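Local coordinates for protein MATE family efflux transporter (Vibrio cholerae, PDB 6IDP) that probably exports drugs and other toxic compounds across the bacterial membrane as a MATE-family multidrug transporter that changes conformation in response to protons, at residues Ala73-Ala78 with Glu85-Leu90. Residues are numbered along the deposited sequence; the frame is centred on the assembly and turned at random.
Sequences AVISRA and EYAKQL. With OLC ((2R)-2,3-dihydroxypropyl (9Z)-octadec-9-enoate), chain J.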
ATOM      1  N   ALA A  73     -14.030   5.082   0.955  1.00 24.27           N
ATOM      2  CA  ALA A  73     -14.614   5.965   1.957  1.00 26.21           C
ATOM      3  C   ALA A  73     -15.954   6.566   1.516  1.00 30.81           C
ATOM      4  O   ALA A  73     -16.911   6.592   2.287  1.00 32.95           O
ATOM      5  CB  ALA A  73     -13.635   7.075   2.307  1.00 23.10           C
ATOM      6  N   VAL A  74     -16.021   7.050   0.282  1.00 27.08           N
ATOM      7  CA  VAL A  74     -17.215   7.751  -0.173  1.00 24.85           C
ATOM      8  C   VAL A  74     -18.348   6.783  -0.510  1.00 27.13           C
ATOM      9  O   VAL A  74     -19.502   7.021  -0.148  1.00 29.55           O
ATOM     10  CB  VAL A  74     -16.911   8.639  -1.392  1.00 28.37           C
ATOM     11  CG1 VAL A  74     -18.179   9.321  -1.886  1.00 31.74           C
ATOM     12  CG2 VAL A  74     -15.862   9.679  -1.029  1.00 34.94           C
ATOM     13  N   ILE A  75     -18.022   5.686  -1.185  1.00 22.97           N
ATOM     14  CA  ILE A  75     -19.045   4.729  -1.590  1.00 25.73           C
ATOM     15  C   ILE A  75     -19.624   3.947  -0.408  1.00 28.71           C
ATOM     16  O   ILE A  75     -20.839   3.763  -0.331  1.00 28.72           O
ATOM     17  CB  ILE A  75     -18.500   3.742  -2.644  1.00 25.20           C
ATOM     18  CG1 ILE A  75     -18.193   4.491  -3.942  1.00 26.55           C
ATOM     19  CG2 ILE A  75     -19.498   2.625  -2.911  1.00 22.38           C
ATOM     20  CD1 ILE A  75     -17.877   3.592  -5.114  1.00 24.82           C
ATOM     21  N   SER A  76     -18.776   3.505   0.520  1.00 25.65           N
ATOM     22  CA  SER A  76     -19.268   2.731   1.661  1.00 21.96           C
ATOM     23  C   SER A  76     -20.166   3.585   2.555  1.00 25.00           C
ATOM     24  O   SER A  76     -21.174   3.104   3.070  1.00 23.95           O
ATOM     25  CB  SER A  76     -18.111   2.136   2.475  1.00 23.63           C
ATOM     26  OG  SER A  76     -17.317   3.140   3.083  1.00 31.38           O
ATOM     27  N   ARG A  77     -19.809   4.853   2.723  1.00 23.63           N
ATOM     28  CA  ARG A  77     -20.633   5.770   3.501  1.00 25.41           C
ATOM     29  C   ARG A  77     -21.990   5.981   2.833  1.00 29.64           C
ATOM     30  O   ARG A  77     -23.021   5.994   3.503  1.00 30.32           O
ATOM     31  CB  ARG A  77     -19.924   7.112   3.695  1.00 25.52           C
ATOM     32  CG  ARG A  77     -20.691   8.078   4.574  1.00 26.54           C
ATOM     33  CD  ARG A  77     -19.854   9.291   4.921  1.00 34.49           C
ATOM     34  NE  ARG A  77     -20.575  10.211   5.790  1.00 44.11           N
ATOM     35  CZ  ARG A  77     -20.012  11.233   6.427  1.00 55.76           C
ATOM     36  NH1 ARG A  77     -18.714  11.467   6.294  1.00 58.25           N
ATOM     37  NH2 ARG A  77     -20.747  12.021   7.200  1.00 63.44           N
ATOM     38  N   ALA A  78     -21.984   6.132   1.511  1.00 26.31           N
ATOM     39  CA  ALA A  78     -23.224   6.283   0.757  1.00 27.52           C
ATOM     40  C   ALA A  78     -24.125   5.065   0.942  1.00 34.39           C
ATOM     41  O   ALA A  78     -25.342   5.195   1.073  1.00 34.97           O
ATOM     42  CB  ALA A  78     -22.931   6.507  -0.718  1.00 24.94           C
ATOM     43  N   GLU A  85     -28.707   3.913  -5.273  1.00 37.10           N
ATOM     44  CA  GLU A  85     -28.481   4.351  -6.645  1.00 45.45           C
ATOM     45  C   GLU A  85     -27.197   5.169  -6.751  1.00 45.02           C
ATOM     46  O   GLU A  85     -26.370   4.939  -7.633  1.00 38.08           O
ATOM     47  CB  GLU A  85     -29.669   5.170  -7.152  1.00 52.28           C
ATOM     48  CG  GLU A  85     -29.519   5.662  -8.585  1.00 73.25           C
ATOM     49  CD  GLU A  85     -29.552   4.536  -9.604  1.00 86.62           C
ATOM     50  OE1 GLU A  85     -28.968   4.701 -10.697  1.00 88.61           O
ATOM     51  OE2 GLU A  85     -30.169   3.488  -9.315  1.00 87.78           O
ATOM     52  N   TYR A  86     -27.035   6.115  -5.834  1.00 28.28           N
ATOM     53  CA  TYR A  86     -25.899   7.023  -5.853  1.00 34.18           C
ATOM     54  C   TYR A  86     -24.576   6.282  -5.669  1.00 39.22           C
ATOM     55  O   TYR A  86     -23.573   6.628  -6.293  1.00 35.56           O
ATOM     56  CB  TYR A  86     -26.072   8.092  -4.771  1.00 35.00           C
ATOM     57  CG  TYR A  86     -24.883   9.004  -4.589  1.00 35.96           C
ATOM     58  CD1 TYR A  86     -24.450   9.830  -5.617  1.00 37.33           C
ATOM     59  CD2 TYR A  86     -24.205   9.055  -3.377  1.00 35.10           C
ATOM     60  CE1 TYR A  86     -23.364  10.669  -5.449  1.00 41.32           C
ATOM     61  CE2 TYR A  86     -23.122   9.892  -3.197  1.00 39.23           C
ATOM     62  CZ  TYR A  86     -22.704  10.696  -4.235  1.00 47.10           C
ATOM     63  OH  TYR A  86     -21.623  11.529  -4.056  1.00 52.03           O
ATOM     64  N   ALA A  87     -24.583   5.254  -4.826  1.00 35.14           N
ATOM     65  CA  ALA A  87     -23.377   4.483  -4.557  1.00 31.74           C
ATOM     66  C   ALA A  87     -22.881   3.733  -5.794  1.00 30.82           C
ATOM     67  O   ALA A  87     -21.677   3.686  -6.052  1.00 25.30           O
ATOM     68  CB  ALA A  87     -23.618   3.508  -3.414  1.00 30.38           C
ATOM     69  N   LYS A  88     -23.797   3.150  -6.561  1.00 28.46           N
ATOM     70  CA  LYS A  88     -23.386   2.386  -7.738  1.00 38.64           C
ATOM     71  C   LYS A  88     -23.104   3.294  -8.934  1.00 36.40           C
ATOM     72  O   LYS A  88     -22.377   2.911  -9.845  1.00 37.63           O
ATOM     73  CB  LYS A  88     -24.435   1.331  -8.097  1.00 38.54           C
ATOM     74  CG  LYS A  88     -25.738   1.867  -8.639  1.00 49.02           C
ATOM     75  CD  LYS A  88     -26.620   0.713  -9.084  1.00 54.63           C
ATOM     76  CE  LYS A  88     -27.917   1.206  -9.688  1.00 68.42           C
ATOM     77  NZ  LYS A  88     -28.735   0.083 -10.233  1.00 79.23           N
ATOM     78  N   GLN A  89     -23.675   4.494  -8.928  1.00 35.17           N
ATOM     79  CA  GLN A  89     -23.304   5.505  -9.913  1.00 32.90           C
ATOM     80  C   GLN A  89     -21.872   5.959  -9.663  1.00 34.91           C
ATOM     81  O   GLN A  89     -21.106   6.180 -10.598  1.00 33.64           O
ATOM     82  CB  GLN A  89     -24.252   6.704  -9.862  1.00 29.34           C
ATOM     83  CG  GLN A  89     -25.642   6.443 -10.411  1.00 28.60           C
ATOM     84  CD  GLN A  89     -26.584   7.601 -10.152  1.00 37.01           C
ATOM     85  OE1 GLN A  89     -26.489   8.273  -9.127  1.00 44.40           O
ATOM     86  NE2 GLN A  89     -27.493   7.846 -11.086  1.00 36.42           N
ATOM     87  N   LEU A  90     -21.521   6.102  -8.390  1.00 37.76           N
ATOM     88  CA  LEU A  90     -20.163   6.458  -8.000  1.00 33.17           C
ATOM     89  C   LEU A  90     -19.178   5.386  -8.440  1.00 29.61           C
ATOM     90  O   LEU A  90     -18.056   5.691  -8.840  1.00 24.61           O
ATOM     91  CB  LEU A  90     -20.062   6.659  -6.486  1.00 38.35           C
ATOM     92  CG  LEU A  90     -20.629   7.947  -5.891  1.00 46.58           C
ATOM     93  CD1 LEU A  90     -20.467   7.931  -4.380  1.00 43.02           C
ATOM     94  CD2 LEU A  90     -19.945   9.164  -6.494  1.00 51.63           C
TER
HETATM   95  C18 OLC J 509     -29.175  10.848  -2.741  1.00 53.58           C
HETATM   96  C17 OLC J 509     -28.158  11.952  -2.541  1.00 57.22           C
HETATM   97  C16 OLC J 509     -26.872  11.594  -3.255  1.00 56.46           C
HETATM   98  C15 OLC J 509     -25.828  12.655  -2.981  1.00 59.20           C
HETATM   99  C13 OLC J 509     -24.370  13.658  -1.255  1.00 60.79           C
HETATM  100  C14 OLC J 509     -25.392  12.577  -1.535  1.00 58.13           C
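V74, I75 and A78 meet Y86, A87 and L90 almost entirely through aliphatic and aromatic carbons, without a hydrogen bond, where helix 54-80 and helix 84-111 run side by side after a short turn. I75 and L90 pass side by side, pointing opposite ways, with I75 CG1 3.8 Å from L90 CB. V74 lies athwart L90, nearly perpendicular to it, its CG1 3.7 Å from L90 CD1; the first torsion (chi1 178°), which turns CG1 away from the V74 backbone N, is what carries this branch to L90. Toward the turn the methyls A78 CB and A87 CB lie 4.1 Å apart, and A78 CB also approaches Y86 obliquely, 3.9 Å from ring atom CD2. I75 also reaches the helix backbone beside the small side chain of A87, CD1 resting 3.9 Å from the carbonyl oxygen A87 O.

Y86 is layered between protein and lipid. With CG anti to its backbone N (chi1 174°), its ring offers one face to L90 CD1 from the next turn of the same helix, while the opposite face takes the acyl chain of the monoolein, whose C16 sits 3.5 Å from Y86 CG. Helix 226-259 adds L233 against V74 and S229 against both Y86 and L90.

The two segments run antiparallel, with axes 8.7 Å apart at an angle of 160°, as expected of consecutive membrane-spanning helices in a hairpin. No hydrogen bond or salt bridge links them, so between 73-78 and 85-90 the helices are held by apolar packing, which Y86 extends to the hydrocarbon of a bound lipid.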